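Local coordinates for protein glycoside Hydrolase (Bacteroides plebeius, PDB 5T3B) that probably hydrolyses glycosidic bonds in agarose-type galactans, as a family 50 glycoside hydrolase of a human gut Bacteroides, at residues 277-280 with 281-285; 216-219 with 220-223. All coordinates share one frame; numbering follows the deposited sequence.

Contact 1: 277-280 with 281-285; sequences PAYI and AAAKF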
ATOM      1  N   PRO A 277      14.154  27.816   0.873  1.00 16.66           N
ATOM      2  CA  PRO A 277      14.304  27.088   2.135  1.00 15.58           C
ATOM      3  C   PRO A 277      14.887  25.666   1.986  1.00 14.38           C
ATOM      4  O   PRO A 277      15.575  25.182   2.906  1.00 15.64           O
ATOM      5  CB  PRO A 277      12.908  27.094   2.736  1.00 15.88           C
ATOM      6  CG  PRO A 277      12.348  28.424   2.203  1.00 18.64           C
ATOM      7  CD  PRO A 277      12.827  28.428   0.780  1.00 18.03           C
ATOM      8  N   ALA A 278      14.588  24.992   0.875  1.00 14.80           N
ATOM      9  CA  ALA A 278      15.146  23.654   0.639  1.00 14.21           C
ATOM     10  C   ALA A 278      16.660  23.692   0.460  1.00 14.97           C
ATOM     11  O   ALA A 278      17.343  22.829   1.028  1.00 14.83           O
ATOM     12  CB  ALA A 278      14.489  23.002  -0.572  1.00 16.27           C
ATOM     13  N   TYR A 279      17.169  24.692  -0.283  1.00 16.19           N
ATOM     14  CA  TYR A 279      18.589  24.853  -0.378  1.00 16.44           C
ATOM     15  C   TYR A 279      19.180  25.166   1.005  1.00 15.10           C
ATOM     16  O   TYR A 279      20.194  24.576   1.440  1.00 17.13           O
ATOM     17  CB  TYR A 279      18.955  25.981  -1.376  1.00 17.99           C
ATOM     18  CG  TYR A 279      20.444  26.263  -1.210  1.00 18.70           C
ATOM     19  CD1 TYR A 279      21.393  25.403  -1.784  1.00 19.59           C
ATOM     20  CD2 TYR A 279      20.895  27.317  -0.423  1.00 19.23           C
ATOM     21  CE1 TYR A 279      22.738  25.557  -1.565  1.00 21.49           C
ATOM     22  CE2 TYR A 279      22.249  27.485  -0.188  1.00 20.73           C
ATOM     23  CZ  TYR A 279      23.168  26.613  -0.775  1.00 21.85           C
ATOM     24  OH  TYR A 279      24.501  26.766  -0.536  1.00 27.36           O
ATOM     25  N   ILE A 280      18.549  26.126   1.676  1.00 16.29           N
ATOM     26  CA  ILE A 280      19.047  26.565   2.991  1.00 16.55           C
ATOM     27  C   ILE A 280      19.218  25.371   3.962  1.00 14.65           C
ATOM     28  O   ILE A 280      20.226  25.192   4.651  1.00 17.47           O
ATOM     29  CB  ILE A 280      18.193  27.695   3.568  1.00 18.67           C
ATOM     30  CG1 ILE A 280      18.311  28.977   2.662  1.00 19.51           C
ATOM     31  CG2 ILE A 280      18.507  27.943   5.054  1.00 21.74           C
ATOM     32  CD1 ILE A 280      17.237  30.014   2.938  1.00 23.47           C
ATOM     33  N   ALA A 281      18.184  24.515   3.971  1.00 14.39           N
ATOM     34  CA  ALA A 281      18.179  23.371   4.833  1.00 14.40           C
ATOM     35  C   ALA A 281      19.278  22.351   4.489  1.00 13.53           C
ATOM     36  O   ALA A 281      19.964  21.790   5.381  1.00 15.30           O
ATOM     37  CB  ALA A 281      16.831  22.659   4.829  1.00 15.11           C
ATOM     38  N   ALA A 282      19.470  22.134   3.192  1.00 14.48           N
ATOM     39  CA  ALA A 282      20.506  21.232   2.743  1.00 15.68           C
ATOM     40  C   ALA A 282      21.887  21.758   3.094  1.00 15.79           C
ATOM     41  O   ALA A 282      22.708  21.010   3.558  1.00 16.88           O
ATOM     42  CB  ALA A 282      20.396  21.002   1.252  1.00 16.25           C
ATOM     43  N   ALA A 283      22.105  23.067   2.870  1.00 16.14           N
ATOM     44  CA  ALA A 283      23.389  23.646   3.167  1.00 18.62           C
ATOM     45  C   ALA A 283      23.642  23.601   4.684  1.00 19.20           C
ATOM     46  O   ALA A 283      24.784  23.355   5.134  1.00 23.23           O
ATOM     47  CB  ALA A 283      23.489  25.063   2.642  1.00 21.36           C
ATOM     48  N   LYS A 284      22.602  23.862   5.463  1.00 17.96           N
ATOM     49  CA  LYS A 284      22.707  23.789   6.919  1.00 19.99           C
ATOM     50  C   LYS A 284      23.082  22.376   7.404  1.00 18.90           C
ATOM     51  O   LYS A 284      23.916  22.224   8.292  1.00 23.42           O
ATOM     52  CB  LYS A 284      21.446  24.290   7.618  1.00 23.19           C
ATOM     53  CG  LYS A 284      21.520  24.301   9.139  1.00 26.04           C
ATOM     54  CD  LYS A 284      20.333  25.110   9.743  1.00 32.29           C
ATOM     55  CE  LYS A 284      20.544  25.619  11.171  1.00 37.19           C
ATOM     56  NZ  LYS A 284      21.198  24.607  12.002  1.00 44.97           N
ATOM     57  N   PHE A 285      22.465  21.368   6.813  1.00 18.55           N
ATOM     58  CA  PHE A 285      22.733  20.020   7.168  1.00 18.45           C
ATOM     59  C   PHE A 285      24.202  19.703   6.941  1.00 18.25           C
ATOM     60  O   PHE A 285      24.840  19.148   7.823  1.00 22.44           O
ATOM     61  CB  PHE A 285      21.835  19.096   6.364  1.00 17.23           C
ATOM     62  CG  PHE A 285      22.191  17.665   6.463  1.00 15.07           C
ATOM     63  CD1 PHE A 285      21.802  16.947   7.567  1.00 19.05           C
ATOM     64  CD2 PHE A 285      22.933  17.037   5.477  1.00 16.76           C
ATOM     65  CE1 PHE A 285      22.169  15.617   7.720  1.00 16.95           C
ATOM     66  CE2 PHE A 285      23.238  15.704   5.613  1.00 18.21           C
ATOM     67  CZ  PHE A 285      22.844  15.004   6.712  1.00 16.95           C
TER
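The ring of Y279 is set beside A283 by its first torsion: with chi1 at 169°, CG lies opposite the backbone N and next to the carbonyl carbon, and the phenol end comes close to the methyl group one helical turn later. A283 CB meets the ring obliquely, 3.8 Å from Y279 CZ and 3.7 Å from Y279 OH. The contact is therefore made at the hydroxyl end of the tyrosine rather than near its CB. Beneath it the backbone of the same pair is joined, A283 N donating to Y279 O at 2.8 Å.

Three more bonds of the same spacing continue the helical ladder. A281 N reaches P277 O at 2.9 Å. The next rung, from A282 N to A278 O, is slightly longer at 3.1 Å, and K284 N closes the series on I280 O. P277 can accept such a bond through its carbonyl, while its ring nitrogen has no hydrogen to give. Just ahead of it, D276 OD1 accepts a hydrogen bond from A278 N at the start of the helix.

One face of the helix is buried: A278, A282 and F285. The two alanines lie against helix 264-269, both touching F268, and A282 also meets F306 of helix 300-324, whose ring meets that of F285 with the planes inclined at about 55°. F285 reaches L302 and I309 of the same helix as well. I280 and K284 lie on an exposed flank, where the lysine amine makes a long, weak ion pair with D288. Taken together, this is an alpha helix on successive i to i+4 bonds, buried along the A278-A282-F285 face against helices 264-269 and 300-324, at the periphery of the chain.

Contact 2: 216-219 with 220-223; sequences IGLV and FYDG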
ATOM      1  N   ILE A 216       9.348  17.445  -1.699  1.00 10.00           N
ATOM      2  CA  ILE A 216       9.526  17.189  -0.311  1.00 10.71           C
ATOM      3  C   ILE A 216      10.249  18.351   0.409  1.00 10.84           C
ATOM      4  O   ILE A 216      10.082  18.527   1.618  1.00 10.99           O
ATOM      5  CB  ILE A 216      10.309  15.876  -0.073  1.00 10.34           C
ATOM      6  CG1 ILE A 216      10.277  15.439   1.416  1.00 12.93           C
ATOM      7  CG2 ILE A 216      11.694  15.937  -0.599  1.00 11.82           C
ATOM      8  CD1 ILE A 216       8.901  15.179   1.984  1.00 12.76           C
ATOM      9  N   GLY A 217      11.009  19.163  -0.314  1.00 10.71           N
ATOM     10  CA  GLY A 217      11.644  20.303   0.290  1.00 11.73           C
ATOM     11  C   GLY A 217      10.706  21.362   0.832  1.00 11.31           C
ATOM     12  O   GLY A 217      11.114  22.239   1.617  1.00 12.14           O
ATOM     13  N   LEU A 218       9.421  21.271   0.469  1.00 10.71           N
ATOM     14  CA  LEU A 218       8.420  22.160   1.025  1.00 11.08           C
ATOM     15  C   LEU A 218       8.240  22.045   2.547  1.00 10.51           C
ATOM     16  O   LEU A 218       7.777  22.976   3.206  1.00 11.90           O
ATOM     17  CB  LEU A 218       7.086  21.940   0.346  1.00 11.45           C
ATOM     18  CG  LEU A 218       7.006  22.363  -1.099  1.00 12.88           C
ATOM     19  CD1 LEU A 218       5.766  21.799  -1.769  1.00 13.93           C
ATOM     20  CD2 LEU A 218       7.073  23.872  -1.272  1.00 13.89           C
ATOM     21  N   VAL A 219       8.721  20.917   3.116  1.00 10.33           N
ATOM     22  CA  VAL A 219       8.607  20.780   4.565  1.00 10.64           C
ATOM     23  C   VAL A 219       9.494  21.783   5.323  1.00 11.63           C
ATOM     24  O   VAL A 219       9.248  22.009   6.500  1.00 12.80           O
ATOM     25  CB  VAL A 219       8.957  19.371   5.044  1.00 11.08           C
ATOM     26  CG1 VAL A 219       8.060  18.344   4.398  1.00 10.94           C
ATOM     27  CG2 VAL A 219      10.425  19.000   4.804  1.00 12.03           C
ATOM     28  N   PHE A 220      10.410  22.426   4.632  1.00 11.31           N
ATOM     29  CA  PHE A 220      11.241  23.454   5.251  1.00 11.77           C
ATOM     30  C   PHE A 220      10.690  24.840   5.102  1.00 13.43           C
ATOM     31  O   PHE A 220      11.289  25.807   5.623  1.00 14.49           O
ATOM     32  CB  PHE A 220      12.642  23.401   4.666  1.00 11.78           C
ATOM     33  CG  PHE A 220      13.329  22.068   4.870  1.00 12.27           C
ATOM     34  CD1 PHE A 220      13.766  21.698   6.137  1.00 14.15           C
ATOM     35  CD2 PHE A 220      13.529  21.174   3.807  1.00 13.22           C
ATOM     36  CE1 PHE A 220      14.375  20.493   6.347  1.00 14.99           C
ATOM     37  CE2 PHE A 220      14.128  19.958   4.039  1.00 12.16           C
ATOM     38  CZ  PHE A 220      14.565  19.630   5.305  1.00 13.23           C
ATOM     39  N   TYR A 221       9.582  24.979   4.365  1.00 12.61           N
ATOM     40  CA  TYR A 221       9.018  26.295   4.121  1.00 13.69           C
ATOM     41  C   TYR A 221       8.203  26.767   5.311  1.00 13.48           C
ATOM     42  O   TYR A 221       7.615  25.955   6.056  1.00 14.06           O
ATOM     43  CB  TYR A 221       8.174  26.275   2.840  1.00 14.18           C
ATOM     44  CG  TYR A 221       8.935  26.261   1.545  1.00 14.75           C
ATOM     45  CD1 TYR A 221       9.953  25.373   1.285  1.00 12.87           C
ATOM     46  CD2 TYR A 221       8.620  27.197   0.558  1.00 15.89           C
ATOM     47  CE1 TYR A 221      10.648  25.393   0.065  1.00 15.76           C
ATOM     48  CE2 TYR A 221       9.315  27.246  -0.642  1.00 15.72           C
ATOM     49  CZ  TYR A 221      10.305  26.340  -0.908  1.00 15.95           C
ATOM     50  OH  TYR A 221      11.020  26.342  -2.060  1.00 17.91           O
ATOM     51  N   ASP A 222       8.133  28.094   5.447  1.00 15.99           N
ATOM     52  CA  ASP A 222       7.365  28.656   6.533  1.00 17.39           C
ATOM     53  C   ASP A 222       5.908  28.146   6.458  1.00 15.51           C
ATOM     54  O   ASP A 222       5.294  28.159   5.406  1.00 17.08           O
ATOM     55  CB  ASP A 222       7.371  30.165   6.475  1.00 22.09           C
ATOM     56  CG  ASP A 222       8.719  30.781   6.986  1.00 27.67           C
ATOM     57  OD1 ASP A 222       9.686  30.067   7.357  1.00 35.02           O
ATOM     58  OD2 ASP A 222       8.800  32.000   7.067  1.00 43.65           O
ATOM     59  N   GLY A 223       5.393  27.699   7.608  1.00 13.60           N
ATOM     60  CA  GLY A 223       3.991  27.401   7.734  1.00 13.93           C
ATOM     61  C   GLY A 223       3.577  25.954   7.473  1.00 11.84           C
ATOM     62  O   GLY A 223       2.401  25.646   7.576  1.00 13.64           O
TER
HETATM   63  O   HOH W   1       8.719  24.289   7.834  1.00 16.79           O
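Two backbone hydrogen bonds tie F220 and Y221 to the residues before them: Y221 N donates to L218 O at 2.9 Å, and F220 N to G217 O at 3.1 Å, the i to i+3 spacing of a 3-10 segment. A water then bridges V219 O and Y221 O, donating to each at 2.7 Å, where the chain leaves the helical turn.

Around this backbone the G217 oxygen lies at the edge of both aromatic rings, 3.4 Å from F220 CD2 and likewise near Y221 CD1. Each ring also carries a methyl group on one face. With Y221 CG anti to the carbonyl carbon (chi1 -76°), the ring is turned back to L218, whose CD2 stands over its centre, 3.9 Å from the centroid and only 1° off the normal, a CH-pi contact. V219 CG2 covers a face of F220 nearer the rim, the two side chains lying alongside each other. Were Y221 exchanged for an alanine, L218 CD2 would probably lose the ring it packs on, and D276 the weak hydrogen bond to the hydroxyl. L218 packs further on F199 of helix 195-203. Since i to i+3 bonds and a water meet the backbone polar atoms here, the two rings are held by apolar and CH-pi contacts, with the weak Y221 OH to D276 bond as a polar addition.

How the contacts relate
Contact 2 comes first along the chain, and F220 and Y221 pack on the first turns of the helix of contact 1, with G217 beside A278; the centres are 11 Å apart. A281 CB rests 3.5 Å from F220 CD1, and P277 CD lies 3.7 Å from Y221 CZ, while A278 CB approaches G217 CA at 4.0 Å. D276 OD1 adds a polar link shared by the two contacts. Both also lean on helix 300-324, which F220 touches at C310. With centres about 31 Å and 25 Å from the centre of the chain, contacts 1 and 2 belong to a peripheral helical part of the fold.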